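Local coordinates for protein 2-hydroxy-3-oxopropionate reductase (Polaromonas sp. JS666, PDB 4DLL) that probably catalyses the reversible, NAD(P)H-dependent reduction of 2-hydroxy-3-oxopropanoate (tartronate semialdehyde) to D-glycerate, at residues A[263-268]-A[304-309]; A[249-254]-A[308-313]. One frame throughout, in Å; residues are numbered along the deposited sequence.

Contact 1 of 2, residues A[263-268]-A[304-309]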
ATOM      1  N   SER A 263       2.255  13.994  14.361  1.00 38.93           N
ATOM      2  CA  SER A 263       2.534  15.390  13.872  1.00 39.14           C
ATOM      3  C   SER A 263       3.698  15.486  12.849  1.00 37.29           C
ATOM      4  O   SER A 263       3.863  16.457  12.118  1.00 37.51           O
ATOM      5  CB  SER A 263       2.755  16.375  15.048  1.00 38.18           C
ATOM      6  OG  SER A 263       4.127  16.415  15.408  1.00 39.32           O
ATOM      7  N   ILE A 264       4.524  14.479  12.836  1.00 36.75           N
ATOM      8  CA  ILE A 264       5.554  14.364  11.807  1.00 36.20           C
ATOM      9  C   ILE A 264       4.877  14.066  10.481  1.00 34.88           C
ATOM     10  O   ILE A 264       5.216  14.656   9.475  1.00 34.19           O
ATOM     11  CB  ILE A 264       6.571  13.254  12.149  1.00 35.65           C
ATOM     12  CG1 ILE A 264       7.041  13.412  13.610  1.00 37.73           C
ATOM     13  CG2 ILE A 264       7.733  13.251  11.169  1.00 34.27           C
ATOM     14  CD1 ILE A 264       8.375  14.116  13.817  1.00 38.64           C
ATOM     15  N   GLN A 265       3.897  13.173  10.481  1.00 35.61           N
ATOM     16  CA  GLN A 265       3.187  12.855   9.231  1.00 36.03           C
ATOM     17  C   GLN A 265       2.443  14.096   8.725  1.00 36.39           C
ATOM     18  O   GLN A 265       2.426  14.326   7.511  1.00 36.94           O
ATOM     19  CB  GLN A 265       2.260  11.654   9.374  1.00 34.75           C
ATOM     20  CG  GLN A 265       1.577  11.233   8.056  1.00 35.76           C
ATOM     21  CD  GLN A 265       2.488  10.463   7.089  1.00 33.40           C
ATOM     22  OE1 GLN A 265       3.297   9.653   7.500  1.00 38.50           O
ATOM     23  NE2 GLN A 265       2.324  10.691   5.819  1.00 35.00           N
ATOM     24  N   LEU A 266       1.885  14.904   9.649  1.00 36.09           N
ATOM     25  CA  LEU A 266       1.210  16.160   9.301  1.00 36.24           C
ATOM     26  C   LEU A 266       2.174  17.080   8.574  1.00 36.77           C
ATOM     27  O   LEU A 266       1.865  17.597   7.494  1.00 37.02           O
ATOM     28  CB  LEU A 266       0.673  16.871  10.531  1.00 36.31           C
ATOM     29  CG  LEU A 266       0.041  18.257  10.264  1.00 38.08           C
ATOM     30  CD1 LEU A 266      -1.249  18.219   9.369  1.00 33.77           C
ATOM     31  CD2 LEU A 266      -0.218  18.986  11.599  1.00 35.44           C
ATOM     32  N   LYS A 267       3.361  17.231   9.150  1.00 36.31           N
ATOM     33  CA  LYS A 267       4.413  18.007   8.554  1.00 36.40           C
ATOM     34  C   LYS A 267       4.754  17.426   7.180  1.00 36.97           C
ATOM     35  O   LYS A 267       4.905  18.185   6.210  1.00 38.99           O
ATOM     36  CB  LYS A 267       5.629  18.049   9.523  1.00 36.29           C
ATOM     37  CG  LYS A 267       6.824  18.909   9.086  1.00 39.93           C
ATOM     38  CD  LYS A 267       8.224  18.409   9.670  1.00 44.56           C
ATOM     39  CE  LYS A 267       8.371  16.864   9.902  1.00 46.19           C
ATOM     40  NZ  LYS A 267       8.594  15.997   8.661  1.00 42.69           N
ATOM     41  N   ASP A 268       4.875  16.110   7.053  1.00 36.28           N
ATOM     42  CA  ASP A 268       5.178  15.562   5.725  1.00 37.44           C
ATOM     43  C   ASP A 268       4.084  15.979   4.757  1.00 36.18           C
ATOM     44  O   ASP A 268       4.385  16.410   3.675  1.00 36.37           O
ATOM     45  CB  ASP A 268       5.343  14.013   5.666  1.00 37.89           C
ATOM     46  CG  ASP A 268       6.339  13.455   6.671  1.00 40.71           C
ATOM     47  OD1 ASP A 268       7.409  14.096   6.955  1.00 44.68           O
ATOM     48  OD2 ASP A 268       6.035  12.329   7.172  1.00 43.49           O
ATOM     49  N   LEU A 304       0.453  10.348  19.386  1.00 47.47           N
ATOM     50  CA  LEU A 304       0.261   8.991  18.930  1.00 45.85           C
ATOM     51  C   LEU A 304       1.165   8.802  17.721  1.00 43.65           C
ATOM     52  O   LEU A 304       1.556   9.763  17.076  1.00 41.82           O
ATOM     53  CB  LEU A 304      -1.210   8.721  18.566  1.00 46.25           C
ATOM     54  CG  LEU A 304      -2.262   8.968  19.650  1.00 47.83           C
ATOM     55  CD1 LEU A 304      -3.639   8.557  19.129  1.00 44.95           C
ATOM     56  CD2 LEU A 304      -1.910   8.285  21.000  1.00 46.32           C
ATOM     57  N   ASP A 305       1.495   7.551  17.457  1.00 42.11           N
ATOM     58  CA  ASP A 305       2.098   7.109  16.192  1.00 41.30           C
ATOM     59  C   ASP A 305       1.257   7.574  15.016  1.00 40.36           C
ATOM     60  O   ASP A 305       0.047   7.867  15.159  1.00 38.96           O
ATOM     61  CB  ASP A 305       2.174   5.568  16.166  1.00 41.09           C
ATOM     62  CG  ASP A 305       3.090   5.039  15.057  1.00 43.95           C
ATOM     63  OD1 ASP A 305       4.260   5.466  15.042  1.00 43.82           O
ATOM     64  OD2 ASP A 305       2.636   4.219  14.194  1.00 43.74           O
ATOM     65  N   GLN A 306       1.894   7.617  13.847  1.00 40.14           N
ATOM     66  CA  GLN A 306       1.211   7.905  12.566  1.00 39.89           C
ATOM     67  C   GLN A 306      -0.060   7.032  12.283  1.00 39.54           C
ATOM     68  O   GLN A 306      -1.034   7.521  11.709  1.00 40.03           O
ATOM     69  CB  GLN A 306       2.219   7.930  11.399  1.00 39.05           C
ATOM     70  CG  GLN A 306       3.006   6.645  11.249  1.00 40.43           C
ATOM     71  CD  GLN A 306       4.237   6.750  10.313  1.00 41.84           C
ATOM     72  OE1 GLN A 306       5.168   5.931  10.399  1.00 41.69           O
ATOM     73  NE2 GLN A 306       4.237   7.748   9.421  1.00 42.38           N
ATOM     74  N   SER A 307      -0.083   5.785  12.753  1.00 39.57           N
ATOM     75  CA  SER A 307      -1.245   4.918  12.574  1.00 40.11           C
ATOM     76  C   SER A 307      -2.417   5.395  13.410  1.00 40.58           C
ATOM     77  O   SER A 307      -3.556   4.963  13.194  1.00 40.19           O
ATOM     78  CB  SER A 307      -0.931   3.443  12.866  1.00 39.03           C
ATOM     79  OG  SER A 307      -0.088   3.322  13.979  1.00 41.33           O
ATOM     80  N   GLY A 308      -2.126   6.325  14.323  1.00 41.58           N
ATOM     81  CA  GLY A 308      -3.093   6.892  15.236  1.00 41.58           C
ATOM     82  C   GLY A 308      -4.190   7.616  14.498  1.00 42.91           C
ATOM     83  O   GLY A 308      -5.115   8.129  15.124  1.00 43.44           O
ATOM     84  N   LEU A 309      -4.134   7.615  13.164  1.00 42.79           N
ATOM     85  CA  LEU A 309      -5.166   8.258  12.343  1.00 42.59           C
ATOM     86  C   LEU A 309      -6.458   7.467  12.356  1.00 42.10           C
ATOM     87  O   LEU A 309      -7.550   8.031  12.208  1.00 43.20           O
ATOM     88  CB  LEU A 309      -4.667   8.492  10.897  1.00 42.68           C
ATOM     89  CG  LEU A 309      -5.659   9.004   9.872  1.00 40.87           C
ATOM     90  CD1 LEU A 309      -5.923  10.500  10.135  1.00 43.52           C
ATOM     91  CD2 LEU A 309      -5.189   8.779   8.433  1.00 37.88           C
TER

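Contact 2 of 2, residues A[249-254]-A[308-313]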
ATOM      1  N   GLN A 249      -1.302  -3.898  11.962  1.00 39.63           N
ATOM      2  CA  GLN A 249      -1.190  -4.739  13.142  1.00 39.58           C
ATOM      3  C   GLN A 249      -1.315  -3.885  14.397  1.00 39.81           C
ATOM      4  O   GLN A 249      -2.000  -4.317  15.338  1.00 40.22           O
ATOM      5  CB  GLN A 249       0.081  -5.584  13.148  1.00 39.26           C
ATOM      6  CG  GLN A 249       0.120  -6.703  14.231  1.00 41.30           C
ATOM      7  CD  GLN A 249      -1.196  -7.587  14.393  1.00 42.86           C
ATOM      8  OE1 GLN A 249      -1.421  -8.177  15.463  1.00 44.37           O
ATOM      9  NE2 GLN A 249      -2.033  -7.664  13.365  1.00 38.69           N
ATOM     10  N   ARG A 250      -0.745  -2.668  14.369  1.00 38.91           N
ATOM     11  CA  ARG A 250      -0.894  -1.693  15.465  1.00 38.10           C
ATOM     12  C   ARG A 250      -2.327  -1.199  15.557  1.00 39.71           C
ATOM     13  O   ARG A 250      -2.770  -0.663  16.606  1.00 40.71           O
ATOM     14  CB  ARG A 250       0.019  -0.467  15.293  1.00 37.34           C
ATOM     15  CG  ARG A 250       1.548  -0.702  15.398  1.00 33.65           C
ATOM     16  CD  ARG A 250       2.331   0.499  14.841  1.00 31.06           C
ATOM     17  NE  ARG A 250       3.756   0.238  14.793  1.00 31.80           N
ATOM     18  CZ  ARG A 250       4.676   1.007  14.211  1.00 34.63           C
ATOM     19  NH1 ARG A 250       4.350   2.146  13.611  1.00 37.04           N
ATOM     20  NH2 ARG A 250       5.957   0.620  14.225  1.00 37.02           N
HETATM   21  N   MSE A 251      -3.051  -1.282  14.455  1.00 39.79           N
HETATM   22  CA  MSE A 251      -4.422  -0.804  14.496  1.00 40.73           C
HETATM   23  C   MSE A 251      -5.276  -1.865  15.176  1.00 41.07           C
HETATM   24  O   MSE A 251      -6.135  -1.556  16.036  1.00 40.49           O
HETATM   25  CB  MSE A 251      -4.948  -0.503  13.103  1.00 40.87           C
HETATM   26  CG  MSE A 251      -4.355   0.779  12.517  1.00 42.36           C
HETATM   27 SE   MSE A 251      -4.931   0.962  10.661  1.00 43.69          SE
HETATM   28  CE  MSE A 251      -3.501   2.308  10.212  1.00 33.65           C
ATOM     29  N   VAL A 252      -4.998  -3.111  14.786  1.00 41.60           N
ATOM     30  CA  VAL A 252      -5.643  -4.290  15.326  1.00 42.61           C
ATOM     31  C   VAL A 252      -5.432  -4.349  16.835  1.00 42.82           C
ATOM     32  O   VAL A 252      -6.370  -4.633  17.559  1.00 43.35           O
ATOM     33  CB  VAL A 252      -5.089  -5.601  14.676  1.00 43.22           C
ATOM     34  CG1 VAL A 252      -5.551  -6.826  15.454  1.00 43.33           C
ATOM     35  CG2 VAL A 252      -5.512  -5.741  13.203  1.00 41.88           C
ATOM     36  N   GLU A 253      -4.211  -4.072  17.299  1.00 42.83           N
ATOM     37  CA  GLU A 253      -3.844  -4.174  18.730  1.00 43.19           C
ATOM     38  C   GLU A 253      -4.035  -2.864  19.514  1.00 43.56           C
ATOM     39  O   GLU A 253      -3.363  -2.644  20.531  1.00 45.67           O
ATOM     40  CB  GLU A 253      -2.381  -4.563  18.846  1.00 42.64           C
ATOM     41  CG  GLU A 253      -1.978  -5.853  18.097  1.00 43.52           C
ATOM     42  CD  GLU A 253      -0.509  -6.153  18.235  1.00 45.86           C
ATOM     43  OE1 GLU A 253       0.234  -5.336  18.826  1.00 45.27           O
ATOM     44  OE2 GLU A 253      -0.093  -7.231  17.764  1.00 48.85           O
ATOM     45  N   ARG A 254      -4.905  -1.990  19.037  1.00 43.08           N
ATOM     46  CA  ARG A 254      -4.927  -0.587  19.484  1.00 43.99           C
ATOM     47  C   ARG A 254      -3.594  -0.016  20.074  1.00 44.56           C
ATOM     48  O   ARG A 254      -3.608   0.766  21.040  1.00 45.15           O
ATOM     49  CB  ARG A 254      -6.075  -0.341  20.455  1.00 43.40           C
ATOM     50  CG  ARG A 254      -7.421  -0.713  19.945  1.00 42.46           C
ATOM     51  CD  ARG A 254      -7.724   0.095  18.738  1.00 41.68           C
ATOM     52  NE  ARG A 254      -9.136   0.075  18.371  1.00 39.71           N
ATOM     53  CZ  ARG A 254      -9.744  -0.910  17.729  1.00 42.00           C
ATOM     54  NH1 ARG A 254      -9.092  -2.021  17.379  1.00 42.73           N
ATOM     55  NH2 ARG A 254     -11.033  -0.775  17.429  1.00 42.85           N
ATOM     56  N   GLY A 308      -2.126   6.325  14.323  1.00 41.58           N
ATOM     57  CA  GLY A 308      -3.093   6.892  15.236  1.00 41.58           C
ATOM     58  C   GLY A 308      -4.190   7.616  14.498  1.00 42.91           C
ATOM     59  O   GLY A 308      -5.115   8.129  15.124  1.00 43.44           O
ATOM     60  N   LEU A 309      -4.134   7.615  13.164  1.00 42.79           N
ATOM     61  CA  LEU A 309      -5.166   8.258  12.343  1.00 42.59           C
ATOM     62  C   LEU A 309      -6.458   7.467  12.356  1.00 42.10           C
ATOM     63  O   LEU A 309      -7.550   8.031  12.208  1.00 43.20           O
ATOM     64  CB  LEU A 309      -4.667   8.492  10.897  1.00 42.68           C
ATOM     65  CG  LEU A 309      -5.659   9.004   9.872  1.00 40.87           C
ATOM     66  CD1 LEU A 309      -5.923  10.500  10.135  1.00 43.52           C
ATOM     67  CD2 LEU A 309      -5.189   8.779   8.433  1.00 37.88           C
ATOM     68  N   PHE A 310      -6.314   6.164  12.502  1.00 41.53           N
ATOM     69  CA  PHE A 310      -7.376   5.273  12.923  1.00 42.31           C
ATOM     70  C   PHE A 310      -8.263   5.918  14.002  1.00 43.38           C
ATOM     71  O   PHE A 310      -9.493   5.902  13.887  1.00 43.13           O
ATOM     72  CB  PHE A 310      -6.692   4.063  13.521  1.00 42.53           C
ATOM     73  CG  PHE A 310      -7.593   2.951  13.894  1.00 42.42           C
ATOM     74  CD1 PHE A 310      -8.100   2.858  15.197  1.00 44.39           C
ATOM     75  CD2 PHE A 310      -7.852   1.926  12.992  1.00 41.08           C
ATOM     76  CE1 PHE A 310      -8.911   1.785  15.586  1.00 40.60           C
ATOM     77  CE2 PHE A 310      -8.668   0.853  13.349  1.00 41.85           C
ATOM     78  CZ  PHE A 310      -9.207   0.784  14.666  1.00 41.68           C
ATOM     79  N   VAL A 311      -7.637   6.485  15.041  1.00 43.17           N
ATOM     80  CA  VAL A 311      -8.393   7.059  16.151  1.00 44.63           C
ATOM     81  C   VAL A 311      -9.287   8.186  15.629  1.00 45.26           C
ATOM     82  O   VAL A 311     -10.507   8.183  15.869  1.00 45.16           O
ATOM     83  CB  VAL A 311      -7.482   7.471  17.341  1.00 44.48           C
ATOM     84  CG1 VAL A 311      -8.287   8.096  18.442  1.00 43.92           C
ATOM     85  CG2 VAL A 311      -6.730   6.260  17.870  1.00 44.22           C
ATOM     86  N   GLU A 312      -8.701   9.099  14.847  1.00 46.76           N
ATOM     87  CA  GLU A 312      -9.475  10.163  14.188  1.00 47.68           C
ATOM     88  C   GLU A 312     -10.669   9.585  13.468  1.00 48.66           C
ATOM     89  O   GLU A 312     -11.768  10.098  13.595  1.00 49.54           O
ATOM     90  CB  GLU A 312      -8.610  10.954  13.193  1.00 47.95           C
ATOM     91  N   LEU A 313     -10.463   8.490  12.729  1.00 49.71           N
ATOM     92  CA  LEU A 313     -11.534   7.953  11.879  1.00 49.63           C
ATOM     93  C   LEU A 313     -12.543   7.054  12.604  1.00 50.11           C
ATOM     94  O   LEU A 313     -13.728   7.006  12.222  1.00 48.69           O
ATOM     95  CB  LEU A 313     -10.978   7.261  10.627  1.00 49.76           C
ATOM     96  CG  LEU A 313     -10.218   8.054   9.558  1.00 49.67           C
ATOM     97  CD1 LEU A 313      -9.794   7.066   8.487  1.00 49.59           C
ATOM     98  CD2 LEU A 313     -11.059   9.163   8.942  1.00 48.08           C
TER

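Contact 1 of 2, residues A[263-268]-A[304-309]
Gln265 and Gln306 reach for each other through their side-chain amides, and that one meeting is the whole of the direct contact. Gln306 NE2 lies 2.9 Å from Gln265 OE1, but its N-H is badly aimed, at 116°, and the bond is weak. The amide planes are turned 39° from each other, so the groups meet askew rather than as a flat pair. Gln265 points its CG opposite the backbone N (chi1 -176°) and then bends at chi2, which swings the amide off the helix toward the loop; Gln306 runs extended beyond CG to meet it. The firmer hold on the Gln265 amide comes from its other end, where NE2 donates to the backbone carbonyl of Gln203.

On the loop side, Asp305 is tied down on both oxygens. Its OD2 takes the hydroxyl of Ser307 OG at 2.9 Å on the anti lone pair, while OD1 receives the backbone N-H groups of Arg259 and Ala260, which is consistent with a well-held turn at the base of Gln306. Both glutamines are buried: Val206 of helix 194-222 touches the two of them, Ile210 packs on Gln306, His247 of helix 247-252 lies against Gln306, and Tyr293 of helix 284-301 flanks Gln265, so the amide pair joins the early turns of helix 262-278 to the loop leading into helix 309-315.

Contact 2 of 2, residues A[249-254]-A[308-313]
Met251 O lies over one face of the Phe310 ring and is gripped, weakly, twice by Arg254: by its backbone N and by its guanidinium NH1, each at 3.3 Å. With the selenium of Met251 beside the same ring this is a Met-aromatic contact, joining the C-terminal end of helix 247-252 to helix 309-315 in the all-helical C-terminal part of the fold; the residue is selenomethionine in this model. Arg254, exposed beyond the helix end, bends at chi2 (-61°), which brings its guanidinium face against the CE1-CZ side of the ring, NH2 lying at the ring edge. Arg254 NE comes 3.3 Å from Phe310 CE1, and the guanidinium and ring planes stand 74° apart. Ala214 and Leu218 of helix 194-222 and Met227 of helix 227-234 also touch Phe310, and Phe256 meets it ring to ring. Replacing Phe310 by an alanine is likely to take from Met251 and from the Arg254 guanidinium the ring that packs against both, leaving a gap between the helix end and helix 309-315. The selenium sits obliquely, 5.1 Å from the centroid of the Phe310 ring, and in the methylene before it Met251 CG lies 3.7 Å from Phe310 CD2.

How the contacts relate
Both contacts lie in the helical C-terminal part of the chain, which follows the nucleotide-binding part, their centres about 12 Å apart. Along the sequence 249-254 comes first, then 263-268 on the next helix, and both converge on one continuous piece near the C-terminus: 304-309 and 308-313 overlap at Gly308 and Leu309. Contact 1 lies deeper, its centre about 13 Å from the centre of the chain, against about 22 Å for contact 2. A salt bridge of 2.8 Å between Asp305 OD2 and Arg250 NH1 joins them, and Ser307 packs on Arg250 and Met251. The last stretch of the chain thus lies against helices 262-278 and 247-252 at successive points.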